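Peroxisomal acyl-coenzyme A oxidase 1 (Arabidopsis thaliana, PDB 1W07) catalyses the FAD-dependent desaturation of long- and medium-chain acyl-CoAs to 2-trans-enoyl-CoAs, passing the electrons to oxygen to give hydrogen peroxide in peroxisomal beta-oxidation. Local coordinates at residues V282-L296 and A341-Y355. The protein carries 1 engineered substitution. Sequence-based numbering, arbitrary orientation.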
loop_
_atom_site.group_PDB
_atom_site.type_symbol
_atom_site.label_atom_id
_atom_site.label_comp_id
_atom_site.label_asym_id
_atom_site.label_seq_id
_atom_site.Cartn_x
_atom_site.Cartn_y
_atom_site.Cartn_z
ATOM N N VAL B 282 10.909 10.548 -23.295
ATOM C CA VAL B 282 12.119 10.355 -22.503
ATOM C C VAL B 282 12.146 11.455 -21.443
ATOM O O VAL B 282 12.741 11.302 -20.369
ATOM C CB VAL B 282 13.380 10.462 -23.378
ATOM C CG1 VAL B 282 14.632 10.321 -22.518
ATOM C CG2 VAL B 282 13.347 9.389 -24.462
ATOM N N TYR B 283 11.485 12.565 -21.757
ATOM C CA TYR B 283 11.414 13.698 -20.852
ATOM C C TYR B 283 10.368 13.437 -19.779
ATOM O O TYR B 283 10.651 13.543 -18.593
ATOM C CB TYR B 283 11.050 14.964 -21.628
ATOM C CG TYR B 283 11.057 16.216 -20.790
ATOM C CD1 TYR B 283 12.236 16.678 -20.201
ATOM C CD2 TYR B 283 9.890 16.956 -20.602
ATOM C CE1 TYR B 283 12.252 17.851 -19.452
ATOM C CE2 TYR B 283 9.897 18.129 -19.856
ATOM C CZ TYR B 283 11.079 18.571 -19.286
ATOM O OH TYR B 283 11.090 19.741 -18.560
ATOM N N VAL B 284 9.160 13.094 -20.209
ATOM C CA VAL B 284 8.071 12.825 -19.279
ATOM C C VAL B 284 8.466 11.729 -18.288
ATOM O O VAL B 284 8.173 11.817 -17.094
ATOM C CB VAL B 284 6.798 12.390 -20.025
ATOM C CG1 VAL B 284 5.662 12.197 -19.046
ATOM C CG2 VAL B 284 6.426 13.436 -21.072
ATOM N N ARG B 285 9.143 10.699 -18.788
ATOM C CA ARG B 285 9.575 9.595 -17.949
ATOM C C ARG B 285 10.692 10.029 -17.019
ATOM O O ARG B 285 10.854 9.492 -15.921
ATOM C CB ARG B 285 10.027 8.430 -18.824
ATOM C CG ARG B 285 8.893 7.791 -19.602
ATOM C CD ARG B 285 9.412 6.682 -20.481
ATOM N NE ARG B 285 8.333 5.881 -21.049
ATOM C CZ ARG B 285 8.537 4.851 -21.863
ATOM N NH1 ARG B 285 9.776 4.513 -22.207
ATOM N NH2 ARG B 285 7.512 4.153 -22.319
ATOM N N GLN B 286 11.462 11.014 -17.465
ATOM C CA GLN B 286 12.563 11.542 -16.672
ATOM C C GLN B 286 11.985 12.334 -15.508
ATOM O O GLN B 286 12.497 12.272 -14.388
ATOM C CB GLN B 286 13.455 12.442 -17.549
ATOM C CG GLN B 286 14.705 12.988 -16.867
ATOM C CD GLN B 286 14.403 14.092 -15.866
ATOM O OE1 GLN B 286 13.599 14.982 -16.135
ATOM N NE2 GLN B 286 15.067 14.050 -14.716
ATOM N N THR B 287 10.912 13.072 -15.782
ATOM C CA THR B 287 10.256 13.869 -14.751
ATOM C C THR B 287 9.627 12.928 -13.719
ATOM O O THR B 287 9.631 13.223 -12.525
ATOM C CB THR B 287 9.160 14.793 -15.344
ATOM O OG1 THR B 287 8.055 14.010 -15.814
ATOM C CG2 THR B 287 9.720 15.600 -16.508
ATOM N N ILE B 288 9.096 11.795 -14.180
ATOM C CA ILE B 288 8.489 10.806 -13.285
ATOM C C ILE B 288 9.558 10.239 -12.334
ATOM O O ILE B 288 9.354 10.150 -11.127
ATOM C CB ILE B 288 7.832 9.662 -14.110
ATOM C CG1 ILE B 288 6.628 10.208 -14.883
ATOM C CG2 ILE B 288 7.394 8.514 -13.208
ATOM C CD1 ILE B 288 6.050 9.222 -15.860
ATOM N N VAL B 289 10.705 9.867 -12.877
ATOM C CA VAL B 289 11.777 9.339 -12.050
ATOM C C VAL B 289 12.181 10.405 -11.034
ATOM O O VAL B 289 12.347 10.128 -9.844
ATOM C CB VAL B 289 13.003 8.948 -12.897
ATOM C CG1 VAL B 289 14.087 8.437 -12.002
ATOM C CG2 VAL B 289 12.618 7.882 -13.919
ATOM N N ALA B 290 12.326 11.640 -11.499
ATOM C CA ALA B 290 12.702 12.731 -10.610
ATOM C C ALA B 290 11.639 12.906 -9.533
ATOM O O ALA B 290 11.953 13.190 -8.374
ATOM C CB ALA B 290 12.877 14.024 -11.405
ATOM N N ASP B 291 10.377 12.716 -9.910
ATOM C CA ASP B 291 9.262 12.847 -8.973
ATOM C C ASP B 291 9.321 11.772 -7.890
ATOM O O ASP B 291 8.917 12.006 -6.751
ATOM C CB ASP B 291 7.938 12.737 -9.727
ATOM C CG ASP B 291 7.170 14.023 -9.726
ATOM O OD1 ASP B 291 6.859 14.528 -8.619
ATOM O OD2 ASP B 291 6.876 14.542 -10.827
ATOM N N ALA B 292 9.819 10.591 -8.253
ATOM C CA ALA B 292 9.942 9.494 -7.300
ATOM C C ALA B 292 10.769 9.896 -6.083
ATOM O O ALA B 292 10.368 9.641 -4.948
ATOM C CB ALA B 292 10.575 8.276 -7.977
ATOM N N SER B 293 11.923 10.523 -6.314
ATOM C CA SER B 293 12.768 10.934 -5.194
ATOM C C SER B 293 12.041 11.974 -4.353
ATOM O O SER B 293 12.142 11.965 -3.125
ATOM C CB SER B 293 14.117 11.471 -5.692
ATOM O OG SER B 293 13.967 12.662 -6.424
ATOM N N ASN B 294 11.295 12.859 -5.009
ATOM C CA ASN B 294 10.531 13.878 -4.290
ATOM C C ASN B 294 9.561 13.220 -3.310
ATOM O O ASN B 294 9.620 13.472 -2.112
ATOM C CB ASN B 294 9.723 14.764 -5.260
ATOM C CG ASN B 294 10.568 15.821 -5.948
ATOM O OD1 ASN B 294 11.349 16.531 -5.304
ATOM N ND2 ASN B 294 10.397 15.953 -7.256
ATOM N N ALA B 295 8.672 12.371 -3.829
ATOM C CA ALA B 295 7.678 11.704 -2.996
ATOM C C ALA B 295 8.298 10.798 -1.938
ATOM O O ALA B 295 7.874 10.815 -0.773
ATOM C CB ALA B 295 6.681 10.900 -3.874
ATOM N N LEU B 296 9.313 10.019 -2.314
ATOM C CA LEU B 296 9.914 9.102 -1.353
ATOM C C LEU B 296 10.566 9.842 -0.204
ATOM O O LEU B 296 10.368 9.478 0.958
ATOM C CB LEU B 296 10.925 8.172 -2.037
ATOM C CG LEU B 296 11.553 7.079 -1.167
ATOM C CD1 LEU B 296 10.460 6.265 -0.484
ATOM C CD2 LEU B 296 12.442 6.172 -2.019
ATOM N N ALA B 341 15.957 7.057 -1.612
ATOM C CA ALA B 341 15.579 8.420 -1.972
ATOM C C ALA B 341 16.780 9.092 -2.637
ATOM O O ALA B 341 16.653 9.663 -3.715
ATOM C CB ALA B 341 15.143 9.203 -0.726
ATOM N N TYR B 342 17.954 9.020 -2.010
ATOM C CA TYR B 342 19.138 9.629 -2.620
ATOM C C TYR B 342 19.527 8.889 -3.906
ATOM O O TYR B 342 19.899 9.499 -4.907
ATOM C CB TYR B 342 20.306 9.624 -1.638
ATOM C CG TYR B 342 20.234 10.719 -0.584
ATOM C CD1 TYR B 342 19.332 10.641 0.476
ATOM C CD2 TYR B 342 21.070 11.831 -0.651
ATOM C CE1 TYR B 342 19.270 11.643 1.455
ATOM C CE2 TYR B 342 21.017 12.844 0.306
ATOM C CZ TYR B 342 20.116 12.745 1.361
ATOM O OH TYR B 342 20.061 13.731 2.318
ATOM N N ALA B 343 19.435 7.567 -3.879
ATOM C CA ALA B 343 19.760 6.785 -5.054
ATOM C C ALA B 343 18.901 7.210 -6.256
ATOM O O ALA B 343 19.419 7.377 -7.367
ATOM C CB ALA B 343 19.575 5.308 -4.759
ATOM N N PHE B 344 17.599 7.395 -6.040
ATOM C CA PHE B 344 16.683 7.792 -7.116
ATOM C C PHE B 344 16.906 9.235 -7.529
ATOM O O PHE B 344 16.698 9.604 -8.682
ATOM C CB PHE B 344 15.223 7.588 -6.704
ATOM C CG PHE B 344 14.858 6.154 -6.417
ATOM C CD1 PHE B 344 15.703 5.102 -6.784
ATOM C CD2 PHE B 344 13.646 5.858 -5.805
ATOM C CE1 PHE B 344 15.336 3.778 -6.540
ATOM C CE2 PHE B 344 13.269 4.553 -5.561
ATOM C CZ PHE B 344 14.116 3.502 -5.928
ATOM N N ARG B 345 17.332 10.066 -6.587
ATOM C CA ARG B 345 17.641 11.466 -6.891
ATOM C C ARG B 345 18.842 11.510 -7.882
ATOM O O ARG B 345 18.797 12.182 -8.918
ATOM C CB ARG B 345 18.014 12.171 -5.580
ATOM C CG ARG B 345 18.113 13.676 -5.656
ATOM C CD ARG B 345 16.745 14.252 -5.917
ATOM N NE ARG B 345 16.707 15.680 -5.658
ATOM C CZ ARG B 345 15.582 16.381 -5.580
ATOM N NH1 ARG B 345 14.405 15.777 -5.736
ATOM N NH2 ARG B 345 15.631 17.684 -5.353
ATOM N N PHE B 346 19.909 10.777 -7.560
ATOM C CA PHE B 346 21.105 10.748 -8.405
ATOM C C PHE B 346 20.837 10.084 -9.768
ATOM O O PHE B 346 21.324 10.555 -10.807
ATOM C CB PHE B 346 22.242 10.033 -7.658
ATOM C CG PHE B 346 22.673 10.742 -6.383
ATOM C CD1 PHE B 346 23.112 10.020 -5.275
ATOM C CD2 PHE B 346 22.613 12.134 -6.285
ATOM C CE1 PHE B 346 23.476 10.671 -4.086
ATOM C CE2 PHE B 346 22.973 12.800 -5.108
ATOM C CZ PHE B 346 23.404 12.062 -4.001
ATOM N N VAL B 347 20.055 9.009 -9.775
ATOM C CA VAL B 347 19.760 8.360 -11.039
ATOM C C VAL B 347 18.895 9.314 -11.858
ATOM O O VAL B 347 18.918 9.299 -13.085
ATOM C CB VAL B 347 19.041 6.993 -10.838
ATOM C CG1 VAL B 347 17.551 7.194 -10.606
ATOM C CG2 VAL B 347 19.299 6.095 -12.045
ATOM N N GLY B 348 18.145 10.161 -11.163
ATOM C CA GLY B 348 17.302 11.131 -11.837
ATOM C C GLY B 348 18.168 12.204 -12.468
ATOM O O GLY B 348 17.849 12.729 -13.540
ATOM N N GLU B 349 19.271 12.541 -11.804
ATOM C CA GLU B 349 20.185 13.556 -12.333
ATOM C C GLU B 349 20.777 13.027 -13.632
ATOM O O GLU B 349 20.882 13.760 -14.620
ATOM C CB GLU B 349 21.331 13.828 -11.348
ATOM C CG GLU B 349 21.026 14.861 -10.256
ATOM C CD GLU B 349 22.151 14.975 -9.220
ATOM O OE1 GLU B 349 23.329 14.744 -9.572
ATOM O OE2 GLU B 349 21.857 15.315 -8.056
ATOM N N TRP B 350 21.176 11.753 -13.611
ATOM C CA TRP B 350 21.771 11.110 -14.777
ATOM C C TRP B 350 20.766 11.060 -15.925
ATOM O O TRP B 350 21.113 11.347 -17.069
ATOM C CB TRP B 350 22.226 9.692 -14.426
ATOM C CG TRP B 350 22.753 8.936 -15.609
ATOM C CD1 TRP B 350 23.979 9.086 -16.202
ATOM C CD2 TRP B 350 22.059 7.946 -16.377
ATOM N NE1 TRP B 350 24.085 8.252 -17.294
ATOM C CE2 TRP B 350 22.923 7.541 -17.425
ATOM C CE3 TRP B 350 20.789 7.361 -16.287
ATOM C CZ2 TRP B 350 22.553 6.578 -18.372
ATOM C CZ3 TRP B 350 20.420 6.400 -17.235
ATOM C CH2 TRP B 350 21.300 6.020 -18.259
ATOM N N LEU B 351 19.527 10.691 -15.617
ATOM C CA LEU B 351 18.485 10.622 -16.630
ATOM C C LEU B 351 18.265 11.971 -17.301
ATOM O O LEU B 351 17.827 12.042 -18.450
ATOM C CB LEU B 351 17.175 10.131 -16.019
ATOM C CG LEU B 351 16.928 8.629 -16.096
ATOM C CD1 LEU B 351 15.574 8.339 -15.468
ATOM C CD2 LEU B 351 16.977 8.143 -17.557
ATOM N N LYS B 352 18.551 13.046 -16.581
ATOM C CA LYS B 352 18.396 14.372 -17.156
ATOM C C LYS B 352 19.475 14.533 -18.229
ATOM O O LYS B 352 19.190 14.928 -19.364
ATOM C CB LYS B 352 18.563 15.444 -16.082
ATOM C CG LYS B 352 18.403 16.856 -16.608
ATOM C CD LYS B 352 16.987 17.148 -17.096
ATOM C CE LYS B 352 16.916 18.547 -17.696
ATOM N NZ LYS B 352 17.494 19.578 -16.781
ATOM N N TRP B 353 20.716 14.218 -17.859
ATOM C CA TRP B 353 21.842 14.296 -18.781
ATOM C C TRP B 353 21.521 13.453 -20.018
ATOM O O TRP B 353 21.799 13.856 -21.145
ATOM C CB TRP B 353 23.116 13.762 -18.113
ATOM C CG TRP B 353 24.250 13.556 -19.079
ATOM C CD1 TRP B 353 25.121 14.505 -19.540
ATOM C CD2 TRP B 353 24.557 12.354 -19.795
ATOM N NE1 TRP B 353 25.940 13.967 -20.505
ATOM C CE2 TRP B 353 25.616 12.648 -20.680
ATOM C CE3 TRP B 353 24.032 11.053 -19.776
ATOM C CZ2 TRP B 353 26.165 11.691 -21.540
ATOM C CZ3 TRP B 353 24.577 10.095 -20.636
ATOM C CH2 TRP B 353 25.634 10.423 -21.506
ATOM N N LEU B 354 20.934 12.282 -19.794
ATOM C CA LEU B 354 20.566 11.387 -20.880
ATOM C C LEU B 354 19.523 12.029 -21.788
ATOM O O LEU B 354 19.592 11.913 -23.015
ATOM C CB LEU B 354 20.011 10.081 -20.315
ATOM C CG LEU B 354 19.540 9.048 -21.338
ATOM C CD1 LEU B 354 20.688 8.711 -22.273
ATOM C CD2 LEU B 354 19.039 7.804 -20.620
ATOM N N TYR B 355 18.549 12.699 -21.180
ATOM C CA TYR B 355 17.504 13.358 -21.945
ATOM C C TYR B 355 18.119 14.293 -22.971
ATOM O O TYR B 355 17.777 14.244 -24.152
ATOM C CB TYR B 355 16.593 14.168 -21.032
ATOM C CG TYR B 355 15.764 15.177 -21.797
ATOM C CD1 TYR B 355 14.778 14.759 -22.684
ATOM C CD2 TYR B 355 15.985 16.544 -21.652
ATOM C CE1 TYR B 355 14.025 15.673 -23.408
ATOM C CE2 TYR B 355 15.240 17.479 -22.377
ATOM C CZ TYR B 355 14.258 17.029 -23.256
ATOM O OH TYR B 355 13.513 17.916 -23.997
#
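Tyr283 leans its ring obliquely across that of Tyr355 where two antiparallel helices of the C-alpha1 helical bundle pack, their axes 8.0 Å apart at closest approach. CD1 of Tyr283 sits over the centre of one face of the Tyr355 ring, 3.7 Å from CZ, with the planes inclined at 43°; Thr287 CG2 covers a face of the Tyr283 ring. Next, Gln286 leaves its helix with CG anti to the backbone N (chi1 -176°), then bends at chi2, which lets NE2 donate a hydrogen bond to Gly348 O, 3.3 Å away (N-H...O angle 145°). That carbonyl also accepts from Lys352 N, on the opposite face of its plane. Val289 follows, pressing CG2 tightly against Leu351 CD1 (3.4 Å) while CG1 meets Val347 CG1. Near Ala290 the backbones draw close, its CA 5.0 Å from that of Gly348. At Ser293 and Asn294 the link turns polar: Arg345 NH1 donates to both Ser293 OG and Asn294 OD1, both near the guanidinium plane, while its NE bonds Trp25 O and the group makes a cation-pi contact with Trp25. A leucine in its place would probably leave Ser293 OG, Asn294 OD1 and Trp25 O without these donors. Leu296 finishes the walk, its CD2 4.0 Å from Phe344 CE2 and 3.6 Å from Ala341 N.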